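Local coordinates for protein serine protease inhibitor 4, isoform B (Drosophila melanogaster, PDB 4P0F) that probably inhibits serine and cysteine endopeptidases, serving as a serpin-type protease inhibitor, at residues S77-L82 against S114-S119; I41-A46 against L165-H170. All blocks are in the same frame, centred on the assembly; numbering follows the deposited sequence.

Interaction 1. Residues S77-L82 against S114-S119; sequences SFHQVL and SKQFLS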
loop_
_atom_site.group_PDB
_atom_site.type_symbol
_atom_site.label_atom_id
_atom_site.label_comp_id
_atom_site.label_asym_id
_atom_site.label_seq_id
_atom_site.Cartn_x
_atom_site.Cartn_y
_atom_site.Cartn_z
ATOM N N SER A 77 6.009 -17.681 -0.680
ATOM C CA SER A 77 6.572 -16.526 -1.375
ATOM C C SER A 77 6.420 -15.269 -0.518
ATOM O O SER A 77 7.289 -14.395 -0.535
ATOM C CB SER A 77 5.925 -16.333 -2.756
ATOM O OG SER A 77 4.601 -15.838 -2.675
ATOM N N PHE A 78 5.330 -15.188 0.241
ATOM C CA PHE A 78 5.123 -14.066 1.149
ATOM C C PHE A 78 5.971 -14.212 2.397
ATOM O O PHE A 78 6.460 -13.215 2.932
ATOM C CB PHE A 78 3.640 -13.925 1.519
ATOM C CG PHE A 78 2.824 -13.270 0.442
ATOM C CD1 PHE A 78 2.337 -14.016 -0.619
ATOM C CD2 PHE A 78 2.596 -11.912 0.454
ATOM C CE1 PHE A 78 1.613 -13.421 -1.630
ATOM C CE2 PHE A 78 1.866 -11.309 -0.550
ATOM C CZ PHE A 78 1.376 -12.067 -1.594
ATOM N N HIS A 79 6.170 -15.443 2.857
ATOM C CA HIS A 79 6.986 -15.660 4.050
ATOM C C HIS A 79 8.391 -15.137 3.854
ATOM O O HIS A 79 8.979 -14.542 4.760
ATOM C CB HIS A 79 7.074 -17.136 4.413
ATOM C CG HIS A 79 7.954 -17.398 5.595
ATOM N ND1 HIS A 79 7.569 -17.108 6.885
ATOM C CD2 HIS A 79 9.211 -17.890 5.680
ATOM C CE1 HIS A 79 8.542 -17.428 7.717
ATOM N NE2 HIS A 79 9.551 -17.905 7.012
ATOM N N GLN A 80 8.935 -15.388 2.666
ATOM C CA GLN A 80 10.295 -14.967 2.347
ATOM C C GLN A 80 10.479 -13.472 2.600
ATOM O O GLN A 80 11.489 -13.051 3.158
ATOM C CB GLN A 80 10.632 -15.305 0.891
ATOM C CG GLN A 80 10.874 -16.788 0.641
ATOM C CD GLN A 80 11.266 -17.084 -0.797
ATOM O OE1 GLN A 80 10.566 -16.703 -1.736
ATOM N NE2 GLN A 80 12.397 -17.762 -0.975
ATOM N N VAL A 81 9.491 -12.673 2.214
ATOM C CA VAL A 81 9.571 -11.226 2.400
ATOM C C VAL A 81 9.307 -10.818 3.839
ATOM O O VAL A 81 10.050 -10.039 4.421
ATOM C CB VAL A 81 8.565 -10.487 1.500
ATOM C CG1 VAL A 81 8.693 -8.975 1.681
ATOM C CG2 VAL A 81 8.767 -10.881 0.047
ATOM N N LEU A 82 8.214 -11.334 4.397
ATOM C CA LEU A 82 7.830 -11.012 5.763
ATOM C C LEU A 82 8.932 -11.369 6.752
ATOM O O LEU A 82 9.207 -10.612 7.687
ATOM C CB LEU A 82 6.533 -11.742 6.124
ATOM C CG LEU A 82 5.303 -11.320 5.326
ATOM C CD1 LEU A 82 4.185 -12.336 5.497
ATOM C CD2 LEU A 82 4.825 -9.948 5.745
ATOM N N SER A 114 -0.402 -18.958 9.990
ATOM C CA SER A 114 0.489 -18.835 11.134
ATOM C C SER A 114 1.963 -18.975 10.755
ATOM O O SER A 114 2.780 -18.143 11.137
ATOM C CB SER A 114 0.136 -19.884 12.199
ATOM O OG SER A 114 -1.240 -19.826 12.526
ATOM N N LYS A 115 2.304 -20.019 10.004
ATOM C CA LYS A 115 3.703 -20.350 9.750
ATOM C C LYS A 115 4.314 -19.511 8.630
ATOM O O LYS A 115 5.492 -19.169 8.693
ATOM C CB LYS A 115 3.856 -21.833 9.399
ATOM C CG LYS A 115 3.560 -22.798 10.531
ATOM C CD LYS A 115 3.686 -24.228 10.042
ATOM C CE LYS A 115 3.657 -25.230 11.176
ATOM N NZ LYS A 115 3.738 -26.623 10.657
ATOM N N GLN A 116 3.521 -19.189 7.607
ATOM C CA GLN A 116 4.052 -18.516 6.427
ATOM C C GLN A 116 3.754 -17.017 6.424
ATOM O O GLN A 116 4.629 -16.218 6.086
ATOM C CB GLN A 116 3.494 -19.169 5.161
ATOM C CG GLN A 116 3.771 -20.665 5.078
ATOM C CD GLN A 116 5.251 -20.989 5.025
ATOM O OE1 GLN A 116 6.046 -20.229 4.470
ATOM N NE2 GLN A 116 5.628 -22.123 5.605
ATOM N N PHE A 117 2.532 -16.631 6.791
ATOM C CA PHE A 117 2.178 -15.215 6.860
ATOM C C PHE A 117 2.431 -14.644 8.252
ATOM O O PHE A 117 2.215 -13.454 8.489
ATOM C CB PHE A 117 0.716 -14.986 6.457
ATOM C CG PHE A 117 0.491 -15.004 4.982
ATOM C CD1 PHE A 117 0.248 -16.200 4.317
ATOM C CD2 PHE A 117 0.525 -13.834 4.245
ATOM C CE1 PHE A 117 0.046 -16.225 2.956
ATOM C CE2 PHE A 117 0.315 -13.857 2.880
ATOM C CZ PHE A 117 0.080 -15.048 2.232
ATOM N N LEU A 118 2.894 -15.493 9.166
ATOM C CA LEU A 118 3.273 -15.055 10.501
ATOM C C LEU A 118 2.098 -14.337 11.157
ATOM O O LEU A 118 2.266 -13.410 11.951
ATOM C CB LEU A 118 4.513 -14.151 10.431
ATOM C CG LEU A 118 5.740 -14.762 9.738
ATOM C CD1 LEU A 118 6.892 -13.762 9.739
ATOM C CD2 LEU A 118 6.172 -16.065 10.401
ATOM N N SER A 119 0.902 -14.802 10.831
ATOM C CA SER A 119 -0.323 -14.158 11.268
ATOM C C SER A 119 -0.710 -14.563 12.670
ATOM O O SER A 119 -0.605 -15.727 13.042
ATOM C CB SER A 119 -1.471 -14.502 10.324
ATOM O OG SER A 119 -2.636 -13.764 10.654
#
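His79 meets the chain leaving helix 107-115 with the edge of its imidazole. ND1 donates a hydrogen bond to Gln116 O at 3.2 Å, with an N-H...O angle of 137°; the oxygen lies in the ring plane, whereas the donor is tilted out of the carbonyl plane. With CG anti to the backbone N (chi1 177°), the imidazole is carried over to this carbonyl. Leu118 CD2 meets the same edge, 3.8 Å from His79 CE1, and the Gln116 side chain crosses that of His79 at about a right angle, with the amide and ring planes well inclined to each other and Gln116 OE1 3.3 Å from His79 CB. A leucine in place of His79 would probably leave Gln116 O without its side-chain donor and Leu118 without the ring edge it packs on.

One turn further along the helix, Leu82 CD1 rests 3.8 Å from Phe117 O, and Leu82 CB faces Leu118 CD1. On the inner flank Phe117 CE2 comes within 3.5 Å of Phe78 CG; the two rings are near parallel, at 28°, but slid apart, with centroids 5.1 Å from each other, so overlap is slight. In the serpin fold this is where helix 71-84 packs on the turn joining helix 107-115 to strand 120-124, above the large central sheet. Leu118, with positive phi, is where the chain leaves helical geometry, and its CB is directed toward helix 71-84.

A second shell positions these groups. The bend at chi2 of Gln116 turns OE1 back to a weak hydrogen bond with His76 ND1, while Phe117 O accepts a hydrogen bond from Asn95 ND2 on strand 91-100. Phe78, for its part, meets Phe10 of helix 6-28 edge-to-face.

Interaction 2. Residues I41-A46 against L165-H170; sequences IQTCAA and LVNAIH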
loop_
_atom_site.group_PDB
_atom_site.type_symbol
_atom_site.label_atom_id
_atom_site.label_comp_id
_atom_site.label_asym_id
_atom_site.label_seq_id
_atom_site.Cartn_x
_atom_site.Cartn_y
_atom_site.Cartn_z
ATOM N N ILE A 41 -2.091 -4.480 0.499
ATOM C CA ILE A 41 -3.262 -4.949 -0.220
ATOM C C ILE A 41 -3.030 -6.355 -0.760
ATOM O O ILE A 41 -3.876 -7.235 -0.583
ATOM C CB ILE A 41 -3.631 -3.977 -1.368
ATOM C CG1 ILE A 41 -4.039 -2.617 -0.784
ATOM C CG2 ILE A 41 -4.764 -4.538 -2.219
ATOM C CD1 ILE A 41 -4.072 -1.505 -1.784
ATOM N N GLN A 42 -1.902 -6.575 -1.431
ATOM C CA GLN A 42 -1.641 -7.892 -2.018
ATOM C C GLN A 42 -1.524 -8.982 -0.945
ATOM O O GLN A 42 -2.023 -10.100 -1.121
ATOM C CB GLN A 42 -0.375 -7.872 -2.859
ATOM C CG GLN A 42 -0.280 -9.017 -3.850
ATOM C CD GLN A 42 1.110 -9.192 -4.425
ATOM O OE1 GLN A 42 2.103 -9.201 -3.699
ATOM N NE2 GLN A 42 1.189 -9.342 -5.745
ATOM N N THR A 43 -0.882 -8.647 0.173
ATOM C CA THR A 43 -0.694 -9.584 1.270
ATOM C C THR A 43 -2.034 -9.970 1.874
ATOM O O THR A 43 -2.308 -11.155 2.079
ATOM C CB THR A 43 0.224 -8.987 2.354
ATOM O OG1 THR A 43 1.500 -8.701 1.772
ATOM C CG2 THR A 43 0.426 -9.960 3.503
ATOM N N CYS A 44 -2.885 -8.983 2.132
ATOM C CA CYS A 44 -4.182 -9.264 2.749
ATOM C C CYS A 44 -5.019 -10.135 1.825
ATOM O O CYS A 44 -5.642 -11.114 2.254
ATOM C CB CYS A 44 -4.931 -7.978 3.062
ATOM S SG CYS A 44 -6.418 -8.278 4.044
ATOM N N ALA A 45 -5.021 -9.791 0.545
ATOM C CA ALA A 45 -5.810 -10.535 -0.429
ATOM C C ALA A 45 -5.251 -11.939 -0.662
ATOM O O ALA A 45 -6.017 -12.882 -0.917
ATOM C CB ALA A 45 -5.885 -9.771 -1.730
ATOM N N ALA A 46 -3.928 -12.093 -0.584
ATOM C CA ALA A 46 -3.314 -13.410 -0.721
ATOM C C ALA A 46 -3.699 -14.307 0.454
ATOM O O ALA A 46 -3.895 -15.507 0.283
ATOM C CB ALA A 46 -1.797 -13.298 -0.827
ATOM N N LEU A 165 -9.647 -10.355 7.920
ATOM C CA LEU A 165 -8.215 -10.494 7.701
ATOM C C LEU A 165 -7.606 -9.114 7.639
ATOM O O LEU A 165 -8.133 -8.257 6.940
ATOM C CB LEU A 165 -7.930 -11.246 6.398
ATOM C CG LEU A 165 -8.063 -12.764 6.468
ATOM C CD1 LEU A 165 -8.147 -13.359 5.088
ATOM C CD2 LEU A 165 -6.871 -13.346 7.209
ATOM N N VAL A 166 -6.518 -8.900 8.377
ATOM C CA VAL A 166 -5.885 -7.590 8.409
ATOM C C VAL A 166 -4.385 -7.679 8.206
ATOM O O VAL A 166 -3.710 -8.528 8.777
ATOM C CB VAL A 166 -6.166 -6.852 9.732
ATOM C CG1 VAL A 166 -5.665 -5.426 9.650
ATOM C CG2 VAL A 166 -7.661 -6.861 10.027
ATOM N N ASN A 167 -3.883 -6.787 7.357
ATOM C CA ASN A 167 -2.464 -6.514 7.261
ATOM C C ASN A 167 -2.213 -5.072 7.644
ATOM O O ASN A 167 -2.928 -4.192 7.190
ATOM C CB ASN A 167 -1.927 -6.745 5.851
ATOM C CG ASN A 167 -0.508 -6.249 5.707
ATOM O OD1 ASN A 167 -0.263 -5.076 5.356
ATOM N ND2 ASN A 167 0.442 -7.117 6.017
ATOM N N ALA A 168 -1.188 -4.839 8.458
ATOM C CA ALA A 168 -0.771 -3.481 8.801
ATOM C C ALA A 168 0.709 -3.331 8.495
ATOM O O ALA A 168 1.467 -4.290 8.604
ATOM C CB ALA A 168 -1.054 -3.179 10.262
ATOM N N ILE A 169 1.106 -2.133 8.081
ATOM C CA ILE A 169 2.504 -1.853 7.774
ATOM C C ILE A 169 2.873 -0.469 8.299
ATOM O O ILE A 169 2.085 0.472 8.220
ATOM C CB ILE A 169 2.767 -1.970 6.243
ATOM C CG1 ILE A 169 4.217 -1.619 5.892
ATOM C CG2 ILE A 169 1.790 -1.106 5.455
ATOM C CD1 ILE A 169 4.618 -2.075 4.481
ATOM N N HIS A 170 4.062 -0.376 8.886
ATOM C CA HIS A 170 4.560 0.889 9.415
ATOM C C HIS A 170 6.002 1.089 9.022
ATOM O O HIS A 170 6.826 0.191 9.164
ATOM C CB HIS A 170 4.433 0.937 10.930
ATOM C CG HIS A 170 4.948 2.211 11.529
ATOM N ND1 HIS A 170 6.185 2.302 12.126
ATOM C CD2 HIS A 170 4.403 3.449 11.589
ATOM C CE1 HIS A 170 6.379 3.545 12.542
ATOM N NE2 HIS A 170 5.313 4.259 12.232
#
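Thr43 and Asn167 cross at about a right angle, the methyl CG2 of Thr43 lying 3.8 Å from the amide ND2 of Asn167. They belong to the serpin shutter region, where the buried helix 38-49 packs on the central sheet A. Here helix segment 41-46 runs close to antiparallel to strand segment 165-170, their axes 7.6 Å apart at nearest approach and at an angle of 156°. Leu165 and Asn167 point toward the helix, with Val166 between them turned away.

No hydrogen bond joins the two segments directly, and the polar ends look to other partners. Thr43 turns OG1 back to Phe39 O of its own helix, which leaves the methyl branch for the amide. Asn167 is gripped at both ends: OD1 bonds to Ser40 OG, near the start of the helix, and ND2 to Asn95 OD1 on strand 91-100. These two bonds fix the rotation of the buried amide and tie helix to sheet through one side chain. Strand 161-174 is flanked by strand 91-100 on one edge and on the other by strand 328-341, the inserted reactive-centre loop of this cleaved serpin. Cys44 touches that strand too, at Thr335 and Met337. With its sulfur anti to the backbone N (chi1 -171°), Cys44 places SG 3.4 Å from Leu165 O and 4.1 Å from Leu165 CB.

Overall arrangement
The two contacts are successive layers of one serpin body, their centres about 11 Å apart. Interaction 2 lies deeper: its centre is about 9 Å from the centre of the chain, that of interaction 1 about 17 Å. Helix 38-49 comes first in sequence, helix 71-84 and the turn after helix 107-115 follow, and strand 161-174 closes the loop, so interaction 1 is nested inside interaction 2. They touch directly: Phe78 CZ packs 3.5 Å from Ala46 CB, and Phe117 also leans on helix 38-49. Asn95 of strand 91-100 serves both, bonding to Phe117 O and to Asn167. The outer helix layer is thus continuous, through helix 38-49, with the sheet that receives the cleaved reactive loop.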